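Local atomic coordinates of nucleoside-diphosphate sugar epimerase (SulA family) (Corynebacterium glutamicum, PDB entry 3OH8), a protein that is probably a nucleotide-sugar epimerase that binds a nicotinamide dinucleotide in its Rossmann-type domain. Residues W17-R22 against I130-F135; V26-P31 against A341-T346; R187-L192 against K234-L239; D284-T289 against V299-T304. All blocks are in the same frame, centred on the assembly; numbering follows the deposited sequence.

Interaction 1. Residues W17-R22 against I130-F135; sequences WDWHTR and IEDLKF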
# COMPACT_ATOMS: atom_id res chain seq x y z
N TRP A 17 -14.51 9.25 -9.66
CA TRP A 17 -13.97 9.31 -11.02
C TRP A 17 -12.61 9.98 -11.01
O TRP A 17 -11.63 9.48 -11.58
CB TRP A 17 -14.92 10.11 -11.91
CG TRP A 17 -14.35 10.36 -13.26
CD1 TRP A 17 -13.67 11.46 -13.68
CD2 TRP A 17 -14.40 9.45 -14.37
NE1 TRP A 17 -13.29 11.30 -15.00
CE2 TRP A 17 -13.72 10.08 -15.44
CE3 TRP A 17 -14.93 8.18 -14.56
CZ2 TRP A 17 -13.58 9.47 -16.68
CZ3 TRP A 17 -14.79 7.57 -15.81
CH2 TRP A 17 -14.12 8.23 -16.85
N ASP A 18 -12.56 11.14 -10.36
CA ASP A 18 -11.35 11.93 -10.27
C ASP A 18 -10.17 11.09 -9.79
O ASP A 18 -9.07 11.17 -10.33
CB ASP A 18 -11.58 13.04 -9.27
CG ASP A 18 -11.03 14.35 -9.74
OD1 ASP A 18 -11.84 15.14 -10.27
OD2 ASP A 18 -9.81 14.57 -9.58
N TRP A 19 -10.42 10.27 -8.77
CA TRP A 19 -9.37 9.44 -8.18
C TRP A 19 -8.74 8.50 -9.21
O TRP A 19 -7.52 8.28 -9.22
CB TRP A 19 -9.98 8.66 -7.00
CG TRP A 19 -9.00 7.81 -6.21
CD1 TRP A 19 -8.38 8.14 -5.04
CD2 TRP A 19 -8.58 6.48 -6.54
NE1 TRP A 19 -7.58 7.09 -4.62
CE2 TRP A 19 -7.69 6.07 -5.52
CE3 TRP A 19 -8.85 5.61 -7.60
CZ2 TRP A 19 -7.08 4.81 -5.53
CZ3 TRP A 19 -8.25 4.37 -7.61
CH2 TRP A 19 -7.37 3.98 -6.58
N HIS A 20 -9.58 7.95 -10.09
CA HIS A 20 -9.12 7.03 -11.14
C HIS A 20 -8.30 7.72 -12.23
O HIS A 20 -7.51 7.06 -12.92
CB HIS A 20 -10.31 6.30 -11.79
CG HIS A 20 -10.94 5.27 -10.91
ND1 HIS A 20 -11.83 5.59 -9.90
CD2 HIS A 20 -10.84 3.92 -10.90
CE1 HIS A 20 -12.23 4.49 -9.30
NE2 HIS A 20 -11.63 3.46 -9.89
N THR A 21 -8.46 9.03 -12.39
CA THR A 21 -7.69 9.77 -13.38
C THR A 21 -6.26 10.11 -12.94
O THR A 21 -5.44 10.50 -13.76
CB THR A 21 -8.37 11.11 -13.75
OG1 THR A 21 -8.21 12.03 -12.66
CG2 THR A 21 -9.87 10.90 -14.04
N ARG A 22 -5.96 9.96 -11.65
CA ARG A 22 -4.65 10.40 -11.14
C ARG A 22 -3.55 9.36 -11.30
O ARG A 22 -3.81 8.16 -11.37
CB ARG A 22 -4.76 10.79 -9.66
CG ARG A 22 -5.86 11.79 -9.38
CD ARG A 22 -5.59 12.56 -8.11
NE ARG A 22 -6.59 13.60 -7.90
CZ ARG A 22 -7.53 13.56 -6.95
NH1 ARG A 22 -7.59 12.53 -6.12
NH2 ARG A 22 -8.39 14.56 -6.84
N ILE A 130 -12.26 1.40 -1.74
CA ILE A 130 -13.08 1.96 -0.67
C ILE A 130 -12.21 2.34 0.53
O ILE A 130 -12.38 3.40 1.13
CB ILE A 130 -14.27 1.02 -0.26
CG1 ILE A 130 -15.22 1.75 0.68
CG2 ILE A 130 -13.79 -0.23 0.45
CD1 ILE A 130 -15.33 3.22 0.38
N GLU A 131 -11.23 1.50 0.85
CA GLU A 131 -10.37 1.80 1.99
C GLU A 131 -9.49 3.01 1.70
O GLU A 131 -9.30 3.86 2.57
CB GLU A 131 -9.53 0.59 2.41
CG GLU A 131 -10.39 -0.56 2.89
CD GLU A 131 -11.23 -0.21 4.12
OE1 GLU A 131 -10.80 0.65 4.92
OE2 GLU A 131 -12.33 -0.79 4.27
N ASP A 132 -8.99 3.11 0.47
CA ASP A 132 -8.19 4.27 0.08
C ASP A 132 -8.94 5.58 0.22
O ASP A 132 -8.42 6.56 0.75
CB ASP A 132 -7.70 4.13 -1.36
CG ASP A 132 -6.32 3.52 -1.45
OD1 ASP A 132 -5.94 2.80 -0.50
OD2 ASP A 132 -5.63 3.75 -2.46
N LEU A 133 -10.17 5.61 -0.28
CA LEU A 133 -10.97 6.82 -0.22
C LEU A 133 -11.36 7.15 1.22
O LEU A 133 -11.33 8.31 1.62
CB LEU A 133 -12.22 6.67 -1.10
CG LEU A 133 -11.93 6.67 -2.61
CD1 LEU A 133 -13.18 6.28 -3.37
CD2 LEU A 133 -11.41 8.04 -3.09
N LYS A 134 -11.72 6.15 2.01
CA LYS A 134 -12.01 6.40 3.43
C LYS A 134 -10.80 6.97 4.14
O LYS A 134 -10.92 7.91 4.95
CB LYS A 134 -12.50 5.13 4.13
CG LYS A 134 -13.96 4.80 3.81
CD LYS A 134 -14.43 3.54 4.54
CE LYS A 134 -15.93 3.33 4.32
NZ LYS A 134 -16.41 1.98 4.76
N PHE A 135 -9.63 6.41 3.85
CA PHE A 135 -8.40 6.92 4.46
C PHE A 135 -8.19 8.38 4.10
O PHE A 135 -7.86 9.19 4.97
CB PHE A 135 -7.15 6.15 4.00
CG PHE A 135 -5.87 6.86 4.38
CD1 PHE A 135 -5.41 6.82 5.69
CD2 PHE A 135 -5.19 7.63 3.46
CE1 PHE A 135 -4.27 7.51 6.07
CE2 PHE A 135 -4.04 8.33 3.83
CZ PHE A 135 -3.58 8.26 5.14
O HOH W 1 -5.51 6.48 -2.58

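Interaction 2. Residues V26-P31 against A341-T346; sequences VARLTP and AIDDLT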
# COMPACT_ATOMS: atom_id res chain seq x y z
N VAL A 26 -3.79 3.13 -11.01
CA VAL A 26 -3.64 1.77 -11.53
C VAL A 26 -2.83 0.92 -10.57
O VAL A 26 -3.20 -0.23 -10.27
CB VAL A 26 -3.01 1.74 -12.94
CG1 VAL A 26 -2.78 0.30 -13.37
CG2 VAL A 26 -3.91 2.48 -13.95
N ALA A 27 -1.73 1.47 -10.06
CA ALA A 27 -0.89 0.73 -9.11
C ALA A 27 -1.67 0.34 -7.85
O ALA A 27 -1.57 -0.80 -7.37
CB ALA A 27 0.36 1.54 -8.75
N ARG A 28 -2.45 1.27 -7.31
CA ARG A 28 -3.22 1.00 -6.08
C ARG A 28 -4.18 -0.18 -6.26
O ARG A 28 -4.31 -1.01 -5.36
CB ARG A 28 -4.00 2.24 -5.61
CG ARG A 28 -3.14 3.47 -5.25
CD ARG A 28 -2.19 3.18 -4.09
NE ARG A 28 -2.90 3.00 -2.83
CZ ARG A 28 -2.33 2.60 -1.69
NH1 ARG A 28 -1.02 2.34 -1.65
NH2 ARG A 28 -3.07 2.48 -0.58
N LEU A 29 -4.84 -0.28 -7.41
CA LEU A 29 -5.85 -1.33 -7.60
C LEU A 29 -5.32 -2.63 -8.22
O LEU A 29 -6.07 -3.60 -8.38
CB LEU A 29 -7.05 -0.79 -8.41
CG LEU A 29 -7.71 0.46 -7.84
CD1 LEU A 29 -9.05 0.74 -8.58
CD2 LEU A 29 -7.94 0.30 -6.33
N THR A 30 -4.04 -2.66 -8.57
CA THR A 30 -3.43 -3.88 -9.09
C THR A 30 -3.27 -4.88 -7.94
O THR A 30 -2.65 -4.57 -6.93
CB THR A 30 -2.05 -3.61 -9.75
OG1 THR A 30 -2.22 -2.76 -10.88
CG2 THR A 30 -1.41 -4.92 -10.21
N PRO A 31 -3.84 -6.09 -8.08
CA PRO A 31 -3.78 -7.08 -7.00
C PRO A 31 -2.34 -7.53 -6.70
O PRO A 31 -1.60 -7.91 -7.62
CB PRO A 31 -4.60 -8.26 -7.54
CG PRO A 31 -5.47 -7.67 -8.61
CD PRO A 31 -4.68 -6.54 -9.21
N ALA A 341 -0.12 -4.64 8.19
CA ALA A 341 -0.55 -4.79 6.79
C ALA A 341 0.10 -3.67 6.02
O ALA A 341 0.25 -2.56 6.53
CB ALA A 341 -2.07 -4.72 6.69
N ILE A 342 0.55 -3.96 4.80
CA ILE A 342 1.28 -2.93 4.07
C ILE A 342 0.45 -1.64 3.93
O ILE A 342 0.99 -0.53 4.02
CB ILE A 342 1.82 -3.41 2.71
CG1 ILE A 342 2.64 -2.29 2.08
CG2 ILE A 342 0.69 -3.89 1.79
CD1 ILE A 342 3.49 -2.73 0.90
N ASP A 343 -0.85 -1.77 3.73
CA ASP A 343 -1.68 -0.58 3.55
C ASP A 343 -1.69 0.26 4.82
O ASP A 343 -1.68 1.50 4.77
CB ASP A 343 -3.10 -0.94 3.13
CG ASP A 343 -3.16 -1.50 1.73
OD1 ASP A 343 -2.50 -0.95 0.83
OD2 ASP A 343 -3.89 -2.51 1.53
N ASP A 344 -1.72 -0.39 5.98
CA ASP A 344 -1.67 0.36 7.23
C ASP A 344 -0.34 1.09 7.41
O ASP A 344 -0.30 2.18 7.97
CB ASP A 344 -1.98 -0.51 8.43
CG ASP A 344 -3.48 -0.72 8.60
OD1 ASP A 344 -4.21 0.30 8.61
OD2 ASP A 344 -3.94 -1.87 8.71
N LEU A 345 0.75 0.49 6.91
CA LEU A 345 2.06 1.11 7.01
C LEU A 345 2.13 2.37 6.15
O LEU A 345 2.54 3.43 6.65
CB LEU A 345 3.17 0.13 6.64
CG LEU A 345 4.61 0.68 6.65
CD1 LEU A 345 4.95 1.24 8.02
CD2 LEU A 345 5.61 -0.42 6.26
N THR A 346 1.72 2.29 4.88
CA THR A 346 1.69 3.49 4.06
C THR A 346 0.72 4.55 4.63
O THR A 346 1.04 5.74 4.62
CB THR A 346 1.44 3.21 2.55
OG1 THR A 346 0.15 2.63 2.36
CG2 THR A 346 2.51 2.26 2.00
O HOH W 2 -0.32 0.53 0.58
O HOH W 3 -2.56 2.49 2.27

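Interaction 3. Residues R187-L192 against K234-L239; sequences RFWDPL and KFLAEL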
# COMPACT_ATOMS: atom_id res chain seq x y z
N ARG A 187 15.24 12.67 -9.21
CA ARG A 187 16.54 13.23 -8.86
C ARG A 187 17.53 12.17 -8.39
O ARG A 187 17.19 11.30 -7.59
CB ARG A 187 16.39 14.31 -7.81
CG ARG A 187 15.64 15.51 -8.31
CD ARG A 187 15.42 16.53 -7.23
NE ARG A 187 14.52 17.58 -7.71
CZ ARG A 187 14.06 18.56 -6.94
NH1 ARG A 187 14.41 18.62 -5.66
NH2 ARG A 187 13.25 19.47 -7.46
N PHE A 188 18.75 12.27 -8.90
CA PHE A 188 19.81 11.35 -8.53
C PHE A 188 20.27 11.58 -7.09
O PHE A 188 20.65 12.70 -6.71
CB PHE A 188 21.00 11.47 -9.49
CG PHE A 188 22.14 10.57 -9.16
CD1 PHE A 188 22.10 9.23 -9.51
CD2 PHE A 188 23.26 11.05 -8.49
CE1 PHE A 188 23.16 8.38 -9.20
CE2 PHE A 188 24.32 10.20 -8.17
CZ PHE A 188 24.27 8.87 -8.52
N TRP A 189 20.23 10.52 -6.30
CA TRP A 189 20.64 10.61 -4.91
C TRP A 189 21.90 9.78 -4.69
O TRP A 189 21.88 8.57 -4.88
CB TRP A 189 19.52 10.14 -3.99
CG TRP A 189 19.93 10.00 -2.54
CD1 TRP A 189 20.61 10.92 -1.79
CD2 TRP A 189 19.67 8.89 -1.69
NE1 TRP A 189 20.78 10.44 -0.51
CE2 TRP A 189 20.21 9.19 -0.42
CE3 TRP A 189 19.01 7.66 -1.86
CZ2 TRP A 189 20.13 8.32 0.66
CZ3 TRP A 189 18.93 6.80 -0.79
CH2 TRP A 189 19.49 7.12 0.45
N ASP A 190 22.98 10.45 -4.30
CA ASP A 190 24.21 9.79 -3.87
C ASP A 190 24.20 9.75 -2.36
O ASP A 190 24.39 10.77 -1.72
CB ASP A 190 25.42 10.59 -4.35
CG ASP A 190 26.74 9.90 -4.02
OD1 ASP A 190 26.74 8.97 -3.19
OD2 ASP A 190 27.79 10.30 -4.59
N PRO A 191 23.94 8.57 -1.77
CA PRO A 191 23.72 8.52 -0.32
C PRO A 191 24.86 9.12 0.50
O PRO A 191 24.60 9.76 1.52
CB PRO A 191 23.58 7.02 -0.04
CG PRO A 191 23.12 6.43 -1.34
CD PRO A 191 23.82 7.25 -2.41
N LEU A 192 26.10 8.94 0.05
CA LEU A 192 27.24 9.43 0.83
C LEU A 192 27.71 10.80 0.39
O LEU A 192 28.70 11.31 0.90
CB LEU A 192 28.40 8.43 0.78
CG LEU A 192 28.11 7.11 1.50
CD1 LEU A 192 29.20 6.09 1.23
CD2 LEU A 192 27.94 7.34 3.00
N LYS A 234 22.10 11.00 8.03
CA LYS A 234 22.61 12.24 8.59
C LYS A 234 22.75 13.31 7.51
O LYS A 234 22.39 14.48 7.73
CB LYS A 234 23.96 12.01 9.27
CG LYS A 234 24.49 13.22 10.02
CD LYS A 234 25.86 12.92 10.61
CE LYS A 234 26.49 14.16 11.21
NZ LYS A 234 27.86 13.88 11.72
N PHE A 235 23.29 12.93 6.36
CA PHE A 235 23.49 13.89 5.29
C PHE A 235 22.15 14.43 4.81
O PHE A 235 22.01 15.62 4.52
CB PHE A 235 24.33 13.27 4.16
CG PHE A 235 25.71 12.82 4.59
CD1 PHE A 235 26.28 13.34 5.75
CD2 PHE A 235 26.43 11.89 3.86
CE1 PHE A 235 27.55 12.94 6.17
CE2 PHE A 235 27.70 11.49 4.25
CZ PHE A 235 28.26 12.01 5.42
N LEU A 236 21.16 13.56 4.74
CA LEU A 236 19.82 14.00 4.36
C LEU A 236 19.25 14.95 5.43
O LEU A 236 18.65 15.98 5.12
CB LEU A 236 18.89 12.80 4.18
CG LEU A 236 18.45 12.29 2.80
CD1 LEU A 236 18.81 13.21 1.61
CD2 LEU A 236 18.97 10.91 2.59
N ALA A 237 19.44 14.59 6.69
CA ALA A 237 18.95 15.43 7.79
C ALA A 237 19.57 16.83 7.73
O ALA A 237 18.90 17.82 7.99
CB ALA A 237 19.23 14.78 9.14
N GLU A 238 20.84 16.90 7.36
CA GLU A 238 21.49 18.19 7.20
C GLU A 238 20.83 19.01 6.11
O GLU A 238 20.63 20.22 6.27
CB GLU A 238 22.99 18.01 6.93
CG GLU A 238 23.73 17.47 8.15
CD GLU A 238 25.19 17.15 7.89
OE1 GLU A 238 25.64 17.27 6.73
OE2 GLU A 238 25.89 16.77 8.85
N LEU A 239 20.50 18.37 4.99
CA LEU A 239 19.83 19.08 3.92
C LEU A 239 18.46 19.57 4.39
O LEU A 239 18.03 20.67 4.05
CB LEU A 239 19.69 18.20 2.67
CG LEU A 239 20.99 17.84 1.96
CD1 LEU A 239 20.70 16.94 0.75
CD2 LEU A 239 21.77 19.09 1.54

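Interaction 4. Residues D284-T289 against V299-T304; sequences DWEHAT and VAFIRT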
# COMPACT_ATOMS: atom_id res chain seq x y z
N ASP A 284 21.30 4.44 16.61
CA ASP A 284 22.18 5.27 15.79
C ASP A 284 21.44 5.79 14.56
O ASP A 284 21.59 6.94 14.16
CB ASP A 284 23.38 4.47 15.33
CG ASP A 284 24.31 4.09 16.48
OD1 ASP A 284 24.14 4.65 17.58
OD2 ASP A 284 25.21 3.25 16.27
N TRP A 285 20.65 4.91 13.96
CA TRP A 285 19.88 5.25 12.76
C TRP A 285 18.92 6.41 13.07
O TRP A 285 18.81 7.38 12.30
CB TRP A 285 19.14 4.00 12.33
CG TRP A 285 18.37 4.05 11.06
CD1 TRP A 285 18.41 5.02 10.09
CD2 TRP A 285 17.44 3.06 10.60
NE1 TRP A 285 17.55 4.69 9.06
CE2 TRP A 285 16.95 3.49 9.35
CE3 TRP A 285 16.98 1.85 11.14
CZ2 TRP A 285 16.01 2.75 8.62
CZ3 TRP A 285 16.05 1.12 10.42
CH2 TRP A 285 15.57 1.58 9.17
N GLU A 286 18.22 6.33 14.20
CA GLU A 286 17.36 7.43 14.61
C GLU A 286 18.16 8.68 14.99
O GLU A 286 17.78 9.81 14.64
CB GLU A 286 16.44 6.98 15.74
CG GLU A 286 15.46 5.90 15.28
CD GLU A 286 14.46 5.51 16.35
OE1 GLU A 286 14.44 6.18 17.41
OE2 GLU A 286 13.72 4.54 16.14
N HIS A 287 19.26 8.50 15.70
CA HIS A 287 20.02 9.67 16.17
C HIS A 287 20.64 10.46 15.02
O HIS A 287 20.91 11.64 15.14
CB HIS A 287 21.10 9.25 17.18
CG HIS A 287 21.89 10.41 17.70
ND1 HIS A 287 23.21 10.63 17.37
CD2 HIS A 287 21.53 11.44 18.51
CE1 HIS A 287 23.64 11.73 17.96
NE2 HIS A 287 22.64 12.24 18.65
N ALA A 288 20.85 9.80 13.88
CA ALA A 288 21.38 10.48 12.71
C ALA A 288 20.46 11.58 12.16
O ALA A 288 20.90 12.40 11.35
CB ALA A 288 21.72 9.46 11.62
N THR A 289 19.19 11.61 12.58
CA THR A 289 18.27 12.67 12.15
C THR A 289 18.43 13.94 12.99
O THR A 289 17.78 14.95 12.72
CB THR A 289 16.76 12.25 12.21
OG1 THR A 289 16.36 11.99 13.56
CG2 THR A 289 16.48 11.03 11.34
N VAL A 299 10.40 15.93 13.16
CA VAL A 299 10.96 14.62 12.83
C VAL A 299 10.14 13.51 13.49
O VAL A 299 9.80 13.61 14.68
CB VAL A 299 12.43 14.50 13.31
CG1 VAL A 299 13.03 13.14 12.94
CG2 VAL A 299 13.27 15.63 12.73
N ALA A 300 9.81 12.47 12.73
CA ALA A 300 9.24 11.25 13.30
C ALA A 300 10.00 10.03 12.81
O ALA A 300 10.55 10.03 11.70
CB ALA A 300 7.77 11.12 12.97
N PHE A 301 10.01 8.99 13.64
CA PHE A 301 10.66 7.72 13.33
C PHE A 301 9.58 6.68 13.24
O PHE A 301 8.85 6.45 14.20
CB PHE A 301 11.64 7.32 14.44
CG PHE A 301 12.50 8.45 14.91
CD1 PHE A 301 13.47 8.98 14.07
CD2 PHE A 301 12.36 8.96 16.19
CE1 PHE A 301 14.27 10.02 14.50
CE2 PHE A 301 13.16 10.01 16.62
CZ PHE A 301 14.12 10.53 15.76
N ILE A 302 9.45 6.08 12.07
CA ILE A 302 8.40 5.08 11.86
C ILE A 302 9.00 3.71 12.17
O ILE A 302 9.60 3.07 11.31
CB ILE A 302 7.87 5.13 10.41
CG1 ILE A 302 7.43 6.56 10.07
CG2 ILE A 302 6.72 4.16 10.20
CD1 ILE A 302 6.49 7.19 11.11
N ARG A 303 8.88 3.29 13.43
CA ARG A 303 9.39 2.00 13.85
C ARG A 303 8.46 0.92 13.33
O ARG A 303 7.45 0.60 13.95
CB ARG A 303 9.52 1.94 15.38
CG ARG A 303 10.44 3.03 15.94
CD ARG A 303 10.64 2.93 17.47
NE ARG A 303 11.58 3.95 17.94
CZ ARG A 303 11.66 4.37 19.19
NH1 ARG A 303 10.85 3.88 20.14
NH2 ARG A 303 12.55 5.30 19.50
N THR A 304 8.81 0.35 12.18
CA THR A 304 7.95 -0.58 11.49
C THR A 304 8.09 -2.02 11.97
O THR A 304 9.20 -2.50 12.25
CB THR A 304 8.26 -0.59 9.99
OG1 THR A 304 8.35 0.76 9.52
CG2 THR A 304 7.15 -1.32 9.24

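Interaction 1. Residues W17-R22 against I130-F135
Two first torsions bring Trp19 and Leu133 together. In Trp19, CG lies anti to the backbone N (chi1 -176°) and the indole reaches out from helix 13-21 toward helix 119-139; in Leu133, CG stands anti to the carbonyl carbon (chi1 -70°), which carries the CD2 branch back to the indole. CD2 approaches the five-membered ring at a slant and comes within 3.6 Å of Trp19 CD1. Further along the same edge, past NE1, Asp132 OD2 lies 3.6 Å from Trp19 CZ2, and the carboxylate plane is turned 68° from that of the ring. No direct hydrogen bond joins the two segments. A water does the work instead: it accepts from Trp19 NE1 at 3.0 Å and donates to Asp132 OD2 at 2.7 Å, so the buried indole N-H is satisfied. Tryptophan suits this place because one side chain supplies both a broad apolar surface and a single polar group. Asp132 is also held by salt bridges from Arg428 to OD1 and from Arg28 to OD2, which would be expected to stabilise its negative charge in the interior. On helix 13-21 itself, Trp19 CE3 lies 3.8 Å above the plane of the His20 ring, over its centre. Near the helix end, Arg22 NH2 forms a salt bridge with Asp18 OD2 at 3.1 Å. Helix 13-21 and the long helix 119-139, together with the seven-stranded antiparallel sheet, have the topology of a helix-grip (Bet v1-like) domain.

Interaction 2. Residues V26-P31 against A341-T346
The guanidinium of Arg28 and the carboxylate of Asp343 are set steeply against each other, their planes 68° apart, and Asp343 OD1 meets the guanidinium at a slant. Thr346 OG1 approaches it in the same slanting way. The contact spans the interface between the helix-grip domain, which supplies helix 25-29, and the Rossmann-type domain, whose helix 342-354 directly follows strand 336-341. With OD1 well out of the guanidinium plane, the long salt bridge, 3.8 Å from Arg28 NH2 to Asp343 OD1, rests on charge alone. Arginine suits the position because its length and several N-H groups let it serve both domains. Its chain bends at chi2 and chi3 (-62° and -69°), which brings NH1 and NH2 to the interdomain waters while NE remains turned to Asp132 of helix 119-139. Asp343 OD1 and Thr346 OG1 have direct partners as well: Gln128 NE2 donates to Asp343 OD1, and Thr346 OG1 is hydrogen-bonded to Gln166 OE1. Two waters link the polar groups. One accepts from Arg28 NH2 at 2.9 Å and donates to Thr346 OG1 at 2.7 Å. The other accepts from Arg28 NH1 and donates to both Thr346 OG1 and Asp343 OD1, the latter at 2.6 Å.

Interaction 3. Residues R187-L192 against K234-L239
In this Rossmann-type domain, the loop that follows the short strand 187-188 packs on helix 222-242, which belongs to the crossover between the parallel strands 204-207 and 248-254. Trp189 and Leu236 make the buried half of the contact. Leu236 CD2 meets the indole at a slant, 3.4 Å from Trp189 CZ2 and 3.6 Å from Trp189 NE1, and the two side chains cross at about a right angle. Both torsions of Leu236 lie off the staggered values (chi1 -106°, chi2 -10°), which suggests strain or an uncertain conformer. Within the loop, Pro191 CA rests 3.3 Å above one face of the Trp189 ring, toward its rim. Phe235 carries the outer half. Its ring edge is turned to the loop backbone, with Pro191 O near the ring plane, 3.7 Å from Phe235 CD2, while Leu192 O stands obliquely at 3.5 Å from Phe235 CE2. The aromatic C-H edge, slightly positive, is suited to such carbonyl oxygens, and Leu192 CD2 adds a looser apolar touch. Deeper in, Leu236 leans on Leu205 and His207 of strand 204-207. Trp189 also touches Leu177 of strand 173-178, the parallel partner of strand 187-188, and Pro232 one turn earlier on helix 222-242.

Interaction 4. Residues D284-T289 against V299-T304
Glu286 and Arg303 form the tight end of this contact, gripping each other by two bonds. Arg303 comes side-on: NH2 donates to Glu286 OE1 at 3.0 Å, nearly straight at 173°, and NE donates to Glu286 OE2 at 2.9 Å. Each oxygen uses its syn lone pair, and the carboxylate and guanidinium are nearly coplanar, which fixes the rotation of both. OE2 is also hydrogen-bonded to Ser253 OG, and Arg303 NH1 reaches the hydroxyl of Tyr258. The same glutamate covers one face of Phe301: its carboxylate stacks on the ring with only 4° between the planes, and Glu286 CB makes a CH-pi contact 4.0 Å from the ring centroid. Glutamate fits because its methylene groups can lie on an aromatic face while its charged end continues to the arginine. Helix 277-287 here packs on strand 298-308 of the central, mostly parallel sheet, the helix-over-strand layering of a Rossmann-type fold. Further along the chain, Thr289 OG1 sits between the backbone N and the carbonyl carbon (chi1 64°). From there it donates to Glu286 O at 2.8 Å and meets the edge of Phe301, 3.0 Å from CE1. At the looser end Val299 CG1 lies 3.9 Å from Thr289 CB, an apolar touch. Phe301 itself remains partly exposed, and His287, whose side chain sets off away from the strand, is exposed, which suits a polar residue.

How the interactions relate
Interactions 1 and 2 adjoin, with centres 12 Å apart: helices 13-21 and 25-29 follow each other in the chain, Trp19 packs on Leu29, and their segments alternate in sequence. Interaction 1 lies within the helix-grip domain, whereas interaction 2, near the centre of the chain, joins that domain to the Rossmann-type one. Interactions 3 and 4 come in series inside the long loop closed by interaction 2 and serve the same mixed sheet, their centres 15 Å apart; Ala237 of helix 222-242 touches Thr289. Leu345 packs on Thr304, linking interactions 2 and 4. Contacts therefore run from the amino-terminal domain through the interface to the presumed nucleotide-binding domain.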